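PDB 5AJ8: tubulin binding cofactor C from Leishmania major, which probably acts as a chaperone in tubulin folding, helping to form the alpha/beta-tubulin dimer, and is represented here by its C-terminal domain. Local coordinates for residues E87-R92 / S150-V155; N52-R57 / G69-D74; M75-A80 / M91-Y96; G46-S51 / V60-L65. The protein carries 1 engineered substitution. All coordinates share one frame; numbering follows the deposited sequence. Where two conformers were deposited one is given.

Interaction 1: residues E87-R92 / S150-V155; sequences ECDAMR and SPHWCV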
loop_
_atom_site.group_PDB
_atom_site.type_symbol
_atom_site.label_atom_id
_atom_site.label_comp_id
_atom_site.label_asym_id
_atom_site.label_seq_id
_atom_site.Cartn_x
_atom_site.Cartn_y
_atom_site.Cartn_z
ATOM N N GLU A 87 5.597 3.174 15.900
ATOM C CA GLU A 87 7.005 3.565 15.765
ATOM C C GLU A 87 7.333 3.978 14.307
ATOM O O GLU A 87 8.328 3.533 13.735
ATOM C CB GLU A 87 7.913 2.432 16.268
ATOM C CG GLU A 87 7.929 2.334 17.798
ATOM C CD GLU A 87 8.349 0.969 18.345
ATOM O OE1 GLU A 87 8.858 0.110 17.593
ATOM O OE2 GLU A 87 8.143 0.737 19.554
ATOM N N CYS A 88 6.455 4.798 13.716
ATOM C CA CYS A 88 6.636 5.320 12.364
ATOM C C CYS A 88 6.733 6.829 12.416
ATOM O O CYS A 88 6.254 7.462 13.356
ATOM C CB CYS A 88 5.494 4.900 11.443
ATOM S SG CYS A 88 5.378 3.135 11.121
ATOM N N ASP A 89 7.344 7.416 11.402
ATOM C CA ASP A 89 7.448 8.881 11.335
ATOM C C ASP A 89 7.634 9.292 9.896
ATOM O O ASP A 89 8.148 8.521 9.114
ATOM C CB ASP A 89 8.627 9.392 12.185
ATOM C CG ASP A 89 8.603 10.931 12.393
ATOM O OD1 ASP A 89 7.566 11.529 12.767
ATOM O OD2 ASP A 89 9.665 11.553 12.192
ATOM N N ALA A 90 7.215 10.513 9.584
ATOM C CA ALA A 90 7.310 11.102 8.254
ATOM C C ALA A 90 6.548 10.222 7.275
ATOM O O ALA A 90 7.037 9.902 6.182
ATOM C CB ALA A 90 8.776 11.311 7.838
HETATM N N MSE A 91 5.346 9.842 7.688
HETATM C CA MSE A 91 4.459 9.015 6.868
HETATM C C MSE A 91 3.511 9.955 6.174
HETATM O O MSE A 91 2.970 10.885 6.795
HETATM C CB MSE A 91 3.693 8.003 7.693
HETATM C CG MSE A 91 4.532 7.139 8.642
HETATM SE SE MSE A 91 5.835 6.067 7.671
HETATM C CE MSE A 91 4.564 4.734 7.001
ATOM N N ARG A 92 3.318 9.759 4.873
ATOM C CA ARG A 92 2.344 10.557 4.133
ATOM C C ARG A 92 1.406 9.629 3.355
ATOM O O ARG A 92 1.868 8.691 2.680
ATOM C CB ARG A 92 3.053 11.505 3.161
ATOM C CG ARG A 92 4.117 12.363 3.838
ATOM C CD ARG A 92 4.570 13.515 2.951
ATOM N NE ARG A 92 5.115 13.017 1.692
ATOM C CZ ARG A 92 5.491 13.787 0.685
ATOM N NH1 ARG A 92 5.359 15.097 0.765
ATOM N NH2 ARG A 92 6.020 13.249 -0.418
ATOM N N SER A 150 -1.395 13.504 15.901
ATOM C CA SER A 150 -0.069 12.900 15.770
ATOM C C SER A 150 0.749 13.694 14.760
ATOM O O SER A 150 0.221 14.076 13.716
ATOM C CB SER A 150 -0.165 11.482 15.289
ATOM O OG SER A 150 1.110 11.015 14.916
ATOM N N PRO A 151 2.030 13.957 15.064
ATOM C CA PRO A 151 2.894 14.596 14.090
ATOM C C PRO A 151 3.538 13.594 13.135
ATOM O O PRO A 151 4.343 14.008 12.305
ATOM C CB PRO A 151 3.996 15.197 14.962
ATOM C CG PRO A 151 4.142 14.195 16.038
ATOM C CD PRO A 151 2.765 13.655 16.301
ATOM N N HIS A 152 3.246 12.304 13.295
ATOM C CA HIS A 152 3.978 11.234 12.568
ATOM C C HIS A 152 3.450 10.861 11.198
ATOM O O HIS A 152 4.117 10.103 10.468
ATOM C CB HIS A 152 3.975 9.958 13.391
ATOM C CG HIS A 152 4.669 10.101 14.698
ATOM N ND1 HIS A 152 5.919 10.677 14.811
ATOM C CD2 HIS A 152 4.308 9.726 15.946
ATOM C CE1 HIS A 152 6.289 10.658 16.082
ATOM N NE2 HIS A 152 5.329 10.083 16.788
ATOM N N TRP A 153 2.248 11.361 10.882
ATOM C CA TRP A 153 1.625 11.147 9.593
ATOM C C TRP A 153 0.804 12.354 9.130
ATOM O O TRP A 153 0.401 13.191 9.915
ATOM C CB TRP A 153 0.753 9.889 9.634
ATOM C CG TRP A 153 -0.488 10.035 10.448
ATOM C CD1 TRP A 153 -0.626 9.799 11.771
ATOM C CD2 TRP A 153 -1.763 10.471 9.981
ATOM N NE1 TRP A 153 -1.913 10.063 12.180
ATOM C CE2 TRP A 153 -2.637 10.472 11.094
ATOM C CE3 TRP A 153 -2.256 10.860 8.729
ATOM C CZ2 TRP A 153 -3.972 10.841 10.998
ATOM C CZ3 TRP A 153 -3.600 11.202 8.624
ATOM C CH2 TRP A 153 -4.444 11.189 9.754
ATOM N N CYS A 154 0.587 12.440 7.824
ATOM C CA CYS A 154 -0.278 13.441 7.246
ATOM C C CYS A 154 -0.822 12.912 5.928
ATOM O O CYS A 154 -0.449 11.815 5.491
ATOM C CB CYS A 154 0.470 14.768 7.055
ATOM S SG CYS A 154 1.786 14.725 5.827
ATOM N N VAL A 155 -1.674 13.714 5.290
ATOM C CA VAL A 155 -2.283 13.399 4.005
ATOM C C VAL A 155 -1.579 14.210 2.919
ATOM O O VAL A 155 -1.385 15.402 3.052
ATOM C CB VAL A 155 -3.798 13.696 4.047
ATOM C CG1 VAL A 155 -4.463 13.396 2.704
ATOM C CG2 VAL A 155 -4.441 12.874 5.160
HETATM O O HOH W 1 5.599 13.240 10.166
#
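Met91 pairs with Trp153, and Arg92 with Cys154, in parallel register. Met91 N donates to His152 O at 3.1 Å. Cys154 N donates to Met91 O at 3.0 Å. Met91 O also receives a CA-H...O contact from Trp153 CA at 3.1 Å. Just before the paired strands a water links the two backbones. It donates to Pro151 O and accepts a weak bond from Ala90 N. This pairing adds strand 153-155 to one of the two parallel sheets of a right-handed beta-helix, the fold of the cofactor C family. It is an outermost strand of that sheet within the chain, and comes much later in the sequence than strand 91-95. Among the side chains, His152 makes the polar link. Its ND1 donates to Asp89 OD1 at 2.8 Å, almost straight at 172°. OD1 lies in the ring plane, at the edge, but the carboxylate is turned 85° to the ring and is met from above its own plane. Asp89 points CG away from its backbone N (chi1 -168°), which carries OD1 to the histidine. Cys88 O sits over one ring face, 3.4 Å from His152 CG. Ser150 OG accepts from His152 N, forming an ST turn. On one side of the sheet Met91 CB meets Trp153 CB at 4.0 Å. On the other, Arg92 CG touches Cys154 SG, while Arg92 NE forms a salt bridge with Asp74.

Interaction 2: residues N52-R57 / G69-D74; sequences NCTNCR and GCTNLD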
loop_
_atom_site.group_PDB
_atom_site.type_symbol
_atom_site.label_atom_id
_atom_site.label_comp_id
_atom_site.label_asym_id
_atom_site.label_seq_id
_atom_site.Cartn_x
_atom_site.Cartn_y
_atom_site.Cartn_z
ATOM N N ASN A 52 10.145 -1.978 9.189
ATOM C CA ASN A 52 11.508 -1.537 8.963
ATOM C C ASN A 52 11.778 -1.109 7.519
ATOM O O ASN A 52 12.808 -1.424 6.959
ATOM C CB ASN A 52 12.471 -2.636 9.396
ATOM C CG ASN A 52 12.241 -3.068 10.837
ATOM O OD1 ASN A 52 12.115 -4.259 11.131
ATOM N ND2 ASN A 52 12.171 -2.104 11.738
ATOM N N CYS A 53 10.822 -0.406 6.926
ATOM C CA CYS A 53 11.004 0.140 5.601
ATOM C C CYS A 53 11.270 1.626 5.715
ATOM O O CYS A 53 10.684 2.292 6.566
ATOM C CB CYS A 53 9.764 -0.102 4.734
ATOM S SG CYS A 53 9.460 -1.832 4.348
ATOM N N THR A 54 12.140 2.138 4.854
ATOM C CA THR A 54 12.462 3.559 4.821
ATOM C C THR A 54 12.566 4.070 3.386
ATOM O O THR A 54 13.078 3.381 2.496
ATOM C CB THR A 54 13.815 3.874 5.483
ATOM O OG1 THR A 54 14.837 3.039 4.922
ATOM C CG2 THR A 54 13.740 3.661 6.993
ATOM N N ASN A 55 12.086 5.292 3.177
ATOM C CA ASN A 55 12.231 5.993 1.892
ATOM C C ASN A 55 11.666 5.178 0.741
ATOM O O ASN A 55 12.347 4.918 -0.237
ATOM C CB ASN A 55 13.700 6.334 1.649
ATOM C CG ASN A 55 13.910 7.225 0.443
ATOM O OD1 ASN A 55 13.039 8.020 0.067
ATOM N ND2 ASN A 55 15.084 7.114 -0.160
ATOM N N CYS A 56 10.422 4.723 0.900
ATOM C CA CYS A 56 9.754 3.949 -0.138
ATOM C C CYS A 56 8.461 4.635 -0.508
ATOM O O CYS A 56 7.869 5.320 0.313
ATOM C CB CYS A 56 9.438 2.518 0.329
ATOM S SG CYS A 56 10.860 1.469 0.622
ATOM N N ARG A 57 8.042 4.439 -1.762
ATOM C CA ARG A 57 6.713 4.820 -2.232
ATOM C C ARG A 57 5.951 3.517 -2.451
ATOM O O ARG A 57 6.401 2.679 -3.226
ATOM C CB ARG A 57 6.823 5.591 -3.564
ATOM C CG ARG A 57 6.978 7.085 -3.492
ATOM C CD ARG A 57 8.241 7.506 -2.781
ATOM N NE ARG A 57 9.453 6.832 -3.246
ATOM C CZ ARG A 57 10.583 6.803 -2.539
ATOM N NH1 ARG A 57 10.655 7.425 -1.348
ATOM N NH2 ARG A 57 11.644 6.143 -3.026
ATOM N N GLY A 69 7.875 0.536 12.575
ATOM C CA GLY A 69 9.281 0.907 12.449
ATOM C C GLY A 69 9.641 1.463 11.089
ATOM O O GLY A 69 10.765 1.273 10.641
ATOM N N CYS A 70 8.710 2.167 10.449
ATOM C CA CYS A 70 8.938 2.745 9.119
ATOM C C CYS A 70 9.135 4.283 9.169
ATOM O O CYS A 70 8.541 4.950 9.981
ATOM C CB CYS A 70 7.763 2.403 8.198
ATOM S SG CYS A 70 7.516 0.621 7.890
ATOM N N THR A 71 9.963 4.811 8.276
ATOM C CA THR A 71 10.227 6.243 8.204
ATOM C C THR A 71 10.222 6.712 6.746
ATOM O O THR A 71 10.730 6.010 5.875
ATOM C CB THR A 71 11.547 6.574 8.929
ATOM O OG1 THR A 71 11.965 7.916 8.637
ATOM C CG2 THR A 71 12.624 5.610 8.521
ATOM N N ASN A 72 9.597 7.866 6.474
ATOM C CA ASN A 72 9.590 8.469 5.127
ATOM C C ASN A 72 9.012 7.538 4.056
ATOM O O ASN A 72 9.632 7.292 3.024
ATOM C CB ASN A 72 10.993 8.953 4.709
ATOM C CG ASN A 72 11.468 10.140 5.523
ATOM O OD1 ASN A 72 11.206 11.290 5.195
ATOM N ND2 ASN A 72 12.192 9.865 6.561
ATOM N N LEU A 73 7.831 6.997 4.335
ATOM C CA LEU A 73 7.058 6.200 3.367
ATOM C C LEU A 73 5.924 7.060 2.833
ATOM O O LEU A 73 5.227 7.717 3.608
ATOM C CB LEU A 73 6.463 4.956 4.018
ATOM C CG LEU A 73 7.345 3.804 4.515
ATOM C CD1 LEU A 73 6.711 2.441 4.420
ATOM C CD2 LEU A 73 8.695 3.795 3.839
ATOM N N ASP A 74 5.785 7.118 1.505
ATOM C CA ASP A 74 4.582 7.699 0.905
ATOM C C ASP A 74 3.674 6.519 0.596
ATOM O O ASP A 74 4.038 5.646 -0.209
ATOM C CB ASP A 74 4.880 8.526 -0.343
ATOM C CG ASP A 74 5.574 9.861 -0.035
ATOM O OD1 ASP A 74 5.612 10.287 1.140
ATOM O OD2 ASP A 74 6.130 10.464 -0.995
HETATM O O HOH W 2 13.545 0.351 11.857
HETATM O O HOH W 3 8.796 8.471 0.402
#
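With Cys70 chi1 at -62°, SG lies beside its own backbone N and faces Cys53, whose N donates to this sulfur at 3.6 Å. Arg57 bends at chi2 (62°) and chi3 (49°), curling its guanidinium back over its own segment. There NH1 donates to Asn55 OD1 at 2.8 Å, from above the amide plane. NH1 also donates to a water, which in turn donates to Asn72 O across the contact. A second water joins Asn52 ND2 to Gly69 O. The buried side is apolar. Leu73 spreads its two methyls, CD2 meeting Cys56 CB at 3.8 Å and CD1 meeting Cys53 CB at 4.0 Å. Arg57 and Asp74 run side by side on the other face, but the carboxylate of Asp74 is taken by Arg92. Backbone bonds run along the pair: Thr71 N to Cys53 O, Asn55 N to Thr71 O, and Asp74 N to Cys56 O at 3.0 Å. Asn55 and Asn72 both have positive phi and lie at matching corners, their CA atoms 4.9 Å apart. Residues in step, with like corners stacked where each coil passes from one sheet to the next, are characteristic of successive coils of a parallel beta-helix.

Interaction 3: residues M75-A80 / M91-Y96; sequences MYVWCA and MRFGPY. Engineered in segment 75-80: Met75 (natural residue Leu).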
loop_
_atom_site.group_PDB
_atom_site.type_symbol
_atom_site.label_atom_id
_atom_site.label_comp_id
_atom_site.label_asym_id
_atom_site.label_seq_id
_atom_site.Cartn_x
_atom_site.Cartn_y
_atom_site.Cartn_z
HETATM N N MSE A 75 2.529 6.456 1.272
HETATM C CA MSE A 75 1.618 5.290 1.210
HETATM C C MSE A 75 0.386 5.639 0.405
HETATM O O MSE A 75 -0.426 6.465 0.846
HETATM C CB MSE A 75 1.179 4.902 2.639
HETATM C CG MSE A 75 2.244 4.467 3.636
HETATM SE SE MSE A 75 3.320 2.975 2.975
HETATM C CE MSE A 75 1.777 1.769 2.715
ATOM N N TYR A 76 0.205 5.008 -0.761
ATOM C CA TYR A 76 -0.973 5.195 -1.607
ATOM C C TYR A 76 -1.904 3.997 -1.441
ATOM O O TYR A 76 -1.649 2.901 -1.958
ATOM C CB TYR A 76 -0.562 5.392 -3.072
ATOM C CG TYR A 76 0.292 6.640 -3.287
ATOM C CD1 TYR A 76 1.677 6.606 -3.135
ATOM C CD2 TYR A 76 -0.293 7.840 -3.605
ATOM C CE1 TYR A 76 2.457 7.755 -3.333
ATOM C CE2 TYR A 76 0.457 8.981 -3.800
ATOM C CZ TYR A 76 1.830 8.937 -3.661
ATOM O OH TYR A 76 2.546 10.106 -3.846
ATOM N N VAL A 77 -2.987 4.217 -0.714
ATOM C CA VAL A 77 -3.673 3.172 -0.016
ATOM C C VAL A 77 -5.185 3.123 -0.326
ATOM O O VAL A 77 -5.869 4.153 -0.321
ATOM C CB VAL A 77 -3.465 3.384 1.515
ATOM C CG1 VAL A 77 -4.335 2.452 2.336
ATOM C CG2 VAL A 77 -2.005 3.200 1.871
ATOM N N TRP A 78 -5.690 1.912 -0.560
ATOM C CA TRP A 78 -7.133 1.634 -0.530
ATOM C C TRP A 78 -7.314 0.501 0.473
ATOM O O TRP A 78 -6.966 -0.648 0.201
ATOM C CB TRP A 78 -7.668 1.245 -1.913
ATOM C CG TRP A 78 -9.211 1.282 -2.057
ATOM C CD1 TRP A 78 -10.150 0.840 -1.161
ATOM C CD2 TRP A 78 -9.943 1.777 -3.185
ATOM N NE1 TRP A 78 -11.416 1.054 -1.660
ATOM C CE2 TRP A 78 -11.313 1.620 -2.903
ATOM C CE3 TRP A 78 -9.565 2.375 -4.389
ATOM C CZ2 TRP A 78 -12.314 2.026 -3.800
ATOM C CZ3 TRP A 78 -10.544 2.780 -5.274
ATOM C CH2 TRP A 78 -11.905 2.616 -4.975
ATOM N N CYS A 79 -7.850 0.837 1.629
ATOM C CA CYS A 79 -7.958 -0.107 2.723
ATOM C C CYS A 79 -9.379 -0.230 3.220
ATOM O O CYS A 79 -10.037 0.770 3.395
ATOM C CB CYS A 79 -7.087 0.359 3.890
ATOM S SG CYS A 79 -6.784 -0.967 5.086
ATOM N N ALA A 80 -9.813 -1.455 3.508
ATOM C CA ALA A 80 -11.144 -1.705 4.054
ATOM C C ALA A 80 -11.252 -1.209 5.480
ATOM O O ALA A 80 -12.337 -1.044 5.967
ATOM C CB ALA A 80 -11.489 -3.180 4.010
HETATM N N MSE A 91 5.346 9.842 7.688
HETATM C CA MSE A 91 4.459 9.015 6.868
HETATM C C MSE A 91 3.511 9.955 6.174
HETATM O O MSE A 91 2.970 10.885 6.795
HETATM C CB MSE A 91 3.693 8.003 7.693
HETATM C CG MSE A 91 4.532 7.139 8.642
HETATM SE SE MSE A 91 5.835 6.067 7.671
HETATM C CE MSE A 91 4.564 4.734 7.001
ATOM N N ARG A 92 3.318 9.759 4.873
ATOM C CA ARG A 92 2.344 10.557 4.133
ATOM C C ARG A 92 1.406 9.629 3.355
ATOM O O ARG A 92 1.868 8.691 2.680
ATOM C CB ARG A 92 3.053 11.505 3.161
ATOM C CG ARG A 92 4.117 12.363 3.838
ATOM C CD ARG A 92 4.570 13.515 2.951
ATOM N NE ARG A 92 5.115 13.017 1.692
ATOM C CZ ARG A 92 5.491 13.787 0.685
ATOM N NH1 ARG A 92 5.359 15.097 0.765
ATOM N NH2 ARG A 92 6.020 13.249 -0.418
ATOM N N PHE A 93 0.120 9.910 3.429
ATOM C CA PHE A 93 -0.920 9.044 2.852
ATOM C C PHE A 93 -1.699 9.662 1.717
ATOM O O PHE A 93 -2.140 10.799 1.775
ATOM C CB PHE A 93 -1.898 8.581 3.932
ATOM C CG PHE A 93 -1.307 7.574 4.869
ATOM C CD1 PHE A 93 -0.478 7.970 5.882
ATOM C CD2 PHE A 93 -1.585 6.225 4.714
ATOM C CE1 PHE A 93 0.070 7.045 6.744
ATOM C CE2 PHE A 93 -1.029 5.285 5.547
ATOM C CZ PHE A 93 -0.194 5.693 6.568
ATOM N N GLY A 94 -1.877 8.856 0.689
ATOM C CA GLY A 94 -2.618 9.222 -0.499
ATOM C C GLY A 94 -3.476 8.045 -0.938
ATOM O O GLY A 94 -3.454 6.970 -0.312
ATOM N N PRO A 95 -4.255 8.250 -2.003
ATOM C CA PRO A 95 -5.115 7.222 -2.570
ATOM C C PRO A 95 -4.432 6.312 -3.608
ATOM O O PRO A 95 -3.557 6.752 -4.388
ATOM C CB PRO A 95 -6.190 8.053 -3.250
ATOM C CG PRO A 95 -5.423 9.221 -3.801
ATOM C CD PRO A 95 -4.417 9.541 -2.705
ATOM N N TYR A 96 -4.884 5.065 -3.626
ATOM C CA TYR A 96 -4.379 4.001 -4.519
ATOM C C TYR A 96 -4.571 4.343 -6.007
ATOM O O TYR A 96 -3.807 3.891 -6.877
ATOM C CB TYR A 96 -5.129 2.716 -4.164
ATOM C CG TYR A 96 -4.693 1.419 -4.795
ATOM C CD1 TYR A 96 -3.404 0.922 -4.611
ATOM C CD2 TYR A 96 -5.589 0.660 -5.531
ATOM C CE1 TYR A 96 -3.021 -0.290 -5.136
ATOM C CE2 TYR A 96 -5.217 -0.556 -6.064
ATOM C CZ TYR A 96 -3.932 -1.027 -5.866
ATOM O OH TYR A 96 -3.564 -2.239 -6.388
HETATM O O HOH W 4 -7.824 4.895 -2.038
#
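The ring of Phe93 carries Met75 CB over one face, a CH-pi contact of 4.0 Å to the ring centroid and 28° off its normal. Met75 is an engineered selenomethionine in place of the natural leucine. The Tyr76 ring meets Pro95 O at its edge and in its plane, with CD2 3.5 Å from that oxygen. Gly94 has no side chain, and its CA lies obliquely beside the same ring. Tyr96 turns CG away from its backbone N (chi1 -172°). This sets CD1, at the ring edge, 3.7 Å from Tyr76 O. Its CB reaches the edge of the Trp78 ring and packs on Trp78 CB at 3.7 Å. Three backbone bonds hold the strands together. Met75 N donates to Arg92 O at 2.7 Å. Gly94 N donates to Met75 O at 2.8 Å, and Val77 N to Gly94 O at 2.8 Å. The axes of the two strands diverge by 53°. Where they part, a water donates to Val77 O and takes a weak bond from Tyr96 N. Met91 CE adds an apolar touch to Met75 CG at 4.1 Å. These are adjacent parallel strands of one sheet of the beta-helix. On its inner face Met75 and Val77 pack on Leu65 of strand 64-68, in the facing sheet. On the outer face the Tyr76 ring stacks with Tyr59 of strand 56-62, while Trp78 and Tyr96 lie against helix 116-122 through Val120.

Interaction 4: residues G46-S51 / V60-L65; sequences GSAFLS and VACHQL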
loop_
_atom_site.group_PDB
_atom_site.type_symbol
_atom_site.label_atom_id
_atom_site.label_comp_id
_atom_site.label_asym_id
_atom_site.label_seq_id
_atom_site.Cartn_x
_atom_site.Cartn_y
_atom_site.Cartn_z
ATOM N N GLY A 46 -6.650 -9.552 2.070
ATOM C CA GLY A 46 -6.211 -9.867 3.444
ATOM C C GLY A 46 -5.328 -8.736 3.955
ATOM O O GLY A 46 -5.429 -7.609 3.483
ATOM N N SER A 47 -4.483 -9.014 4.936
ATOM C CA SER A 47 -3.696 -7.968 5.529
ATOM C C SER A 47 -2.332 -7.784 4.849
ATOM O O SER A 47 -1.783 -8.703 4.259
ATOM C CB SER A 47 -3.554 -8.159 7.041
ATOM O OG SER A 47 -3.071 -9.434 7.351
ATOM N N ALA A 48 -1.834 -6.556 4.938
ATOM C CA ALA A 48 -0.501 -6.173 4.501
ATOM C C ALA A 48 0.217 -5.583 5.715
ATOM O O ALA A 48 -0.314 -4.708 6.390
ATOM C CB ALA A 48 -0.588 -5.152 3.387
ATOM N N PHE A 49 1.397 -6.105 6.005
ATOM C CA PHE A 49 2.220 -5.663 7.124
ATOM C C PHE A 49 3.584 -5.238 6.593
ATOM O O PHE A 49 4.263 -6.032 5.958
ATOM C CB PHE A 49 2.354 -6.785 8.129
ATOM C CG PHE A 49 3.067 -6.389 9.390
ATOM C CD1 PHE A 49 2.385 -5.820 10.448
ATOM C CD2 PHE A 49 4.419 -6.616 9.527
ATOM C CE1 PHE A 49 3.047 -5.474 11.619
ATOM C CE2 PHE A 49 5.084 -6.276 10.689
ATOM C CZ PHE A 49 4.403 -5.698 11.732
ATOM N N LEU A 50 3.945 -3.968 6.785
ATOM C CA LEU A 50 5.277 -3.471 6.437
ATOM C C LEU A 50 6.070 -3.182 7.728
ATOM O O LEU A 50 5.541 -2.568 8.656
ATOM C CB LEU A 50 5.192 -2.210 5.590
ATOM C CG LEU A 50 4.598 -2.327 4.176
ATOM C CD1 LEU A 50 3.072 -2.310 4.190
ATOM C CD2 LEU A 50 5.113 -1.197 3.302
ATOM N N SER A 51 7.326 -3.622 7.768
ATOM C CA SER A 51 8.186 -3.329 8.894
ATOM C C SER A 51 9.594 -2.920 8.466
ATOM O O SER A 51 10.152 -3.440 7.507
ATOM C CB SER A 51 8.270 -4.538 9.833
ATOM O OG SER A 51 8.683 -5.669 9.098
ATOM N N VAL A 60 -0.771 0.158 -2.499
ATOM C CA VAL A 60 -1.355 -1.099 -2.000
ATOM C C VAL A 60 -2.854 -0.969 -1.717
ATOM O O VAL A 60 -3.317 0.048 -1.147
ATOM C CB VAL A 60 -0.614 -1.574 -0.707
ATOM C CG1 VAL A 60 -0.664 -0.520 0.381
ATOM C CG2 VAL A 60 -1.125 -2.915 -0.208
ATOM N N ALA A 61 -3.594 -1.988 -2.133
ATOM C CA ALA A 61 -4.952 -2.195 -1.690
ATOM C C ALA A 61 -4.986 -3.441 -0.805
ATOM O O ALA A 61 -4.357 -4.450 -1.149
ATOM C CB ALA A 61 -5.888 -2.357 -2.882
ATOM N N CYS A 62 -5.760 -3.392 0.284
ATOM C CA CYS A 62 -5.817 -4.475 1.252
ATOM C C CYS A 62 -6.998 -4.345 2.203
ATOM O O CYS A 62 -7.677 -3.322 2.220
ATOM C CB CYS A 62 -4.505 -4.548 2.035
ATOM S SG CYS A 62 -4.051 -3.004 2.862
ATOM N N HIS A 63 -7.280 -5.406 2.951
ATOM C CA HIS A 63 -8.327 -5.394 3.984
ATOM C C HIS A 63 -7.887 -4.711 5.282
ATOM O O HIS A 63 -8.659 -3.926 5.908
ATOM C CB HIS A 63 -8.730 -6.821 4.318
ATOM C CG HIS A 63 -9.409 -7.521 3.215
ATOM N ND1 HIS A 63 -10.025 -8.745 3.382
ATOM C CD2 HIS A 63 -9.568 -7.191 1.913
ATOM C CE1 HIS A 63 -10.517 -9.144 2.224
ATOM N NE2 HIS A 63 -10.254 -8.217 1.319
ATOM N N GLN A 64 -6.649 -5.018 5.697
ATOM C CA GLN A 64 -5.994 -4.357 6.825
ATOM C C GLN A 64 -4.573 -3.963 6.448
ATOM O O GLN A 64 -3.927 -4.676 5.690
ATOM C CB GLN A 64 -5.966 -5.261 8.042
ATOM C CG GLN A 64 -7.334 -5.693 8.538
ATOM C CD GLN A 64 -7.792 -7.009 7.954
ATOM O OE1 GLN A 64 -7.014 -7.752 7.387
ATOM N NE2 GLN A 64 -9.076 -7.273 8.047
ATOM N N LEU A 65 -4.112 -2.824 6.962
ATOM C CA LEU A 65 -2.776 -2.324 6.707
ATOM C C LEU A 65 -2.115 -1.974 8.033
ATOM O O LEU A 65 -2.670 -1.223 8.821
ATOM C CB LEU A 65 -2.789 -1.095 5.800
ATOM C CG LEU A 65 -1.437 -0.447 5.460
ATOM C CD1 LEU A 65 -0.472 -1.429 4.835
ATOM C CD2 LEU A 65 -1.605 0.750 4.530
#
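Backbone hydrogen bonds join Gly46 to His63 and Ala48 to Gln64. His63 N donates to Gly46 O at 2.9 Å, and Ala48 N to Gln64 O at 2.9 Å. A CA-H...O contact from Leu65 CA to Ala48 O, 3.4 Å long, continues the pairing. Ring contact is made by His63, which lays one face on Gly46. Gly46 N stands over the ring centre, and Gly46 CA makes a CH-pi contact 4.2 Å from the centroid, 27° off the normal. The imidazole is also held from beyond the segments, where NE2 bonds to Gly124 O. Apolar contact lies on the face bearing Ala48 and Leu65. Leu65 has CG anti to its backbone N (chi1 179°), and its CD1 reaches Leu50 CD1 at 3.7 Å and Ala48 CB at 4.0 Å. Ala48 CB also meets Cys62 SG at 4.1 Å. On the opposite face, Gln64 bends at chi2 and rests OE1 against Ser47 CB at 3.5 Å. The chain rounds a corner at His63, taking strand 56-62 of one sheet into strand 64-68 of the other, beside strand 47-51. The chemistry divides by face: Ala48, Leu50 and Leu65 turn inward to an apolar interior, and Ser47 and Gln64 lie outward.

Overall arrangement
The four contacts join coils of one parallel beta-helix. Along the chain, interactions 2 and 4 alternate their segments. Interaction 3 follows them, and interaction 1 begins on strand 91-95, where interaction 3 ends. Interactions 1, 2 and 3 reach one sheet, where strands 56-62, 73-79, 91-95 and 153-155 are successive neighbours. Interaction 4 pairs strand 47-51 with strand 64-68 in the facing sheet and includes the end of strand 56-62. Centres of interactions 1 and 2, and of 3 and 4, are about 10 Å apart. The centres of interactions 1 and 4 are about 17 Å apart, and the two do not touch. The Arg92-Asp74 salt bridge links interaction 2 to both 1 and 3. The coils thus form one continuous stack, with strand 153-155 outermost in its sheet within the chain.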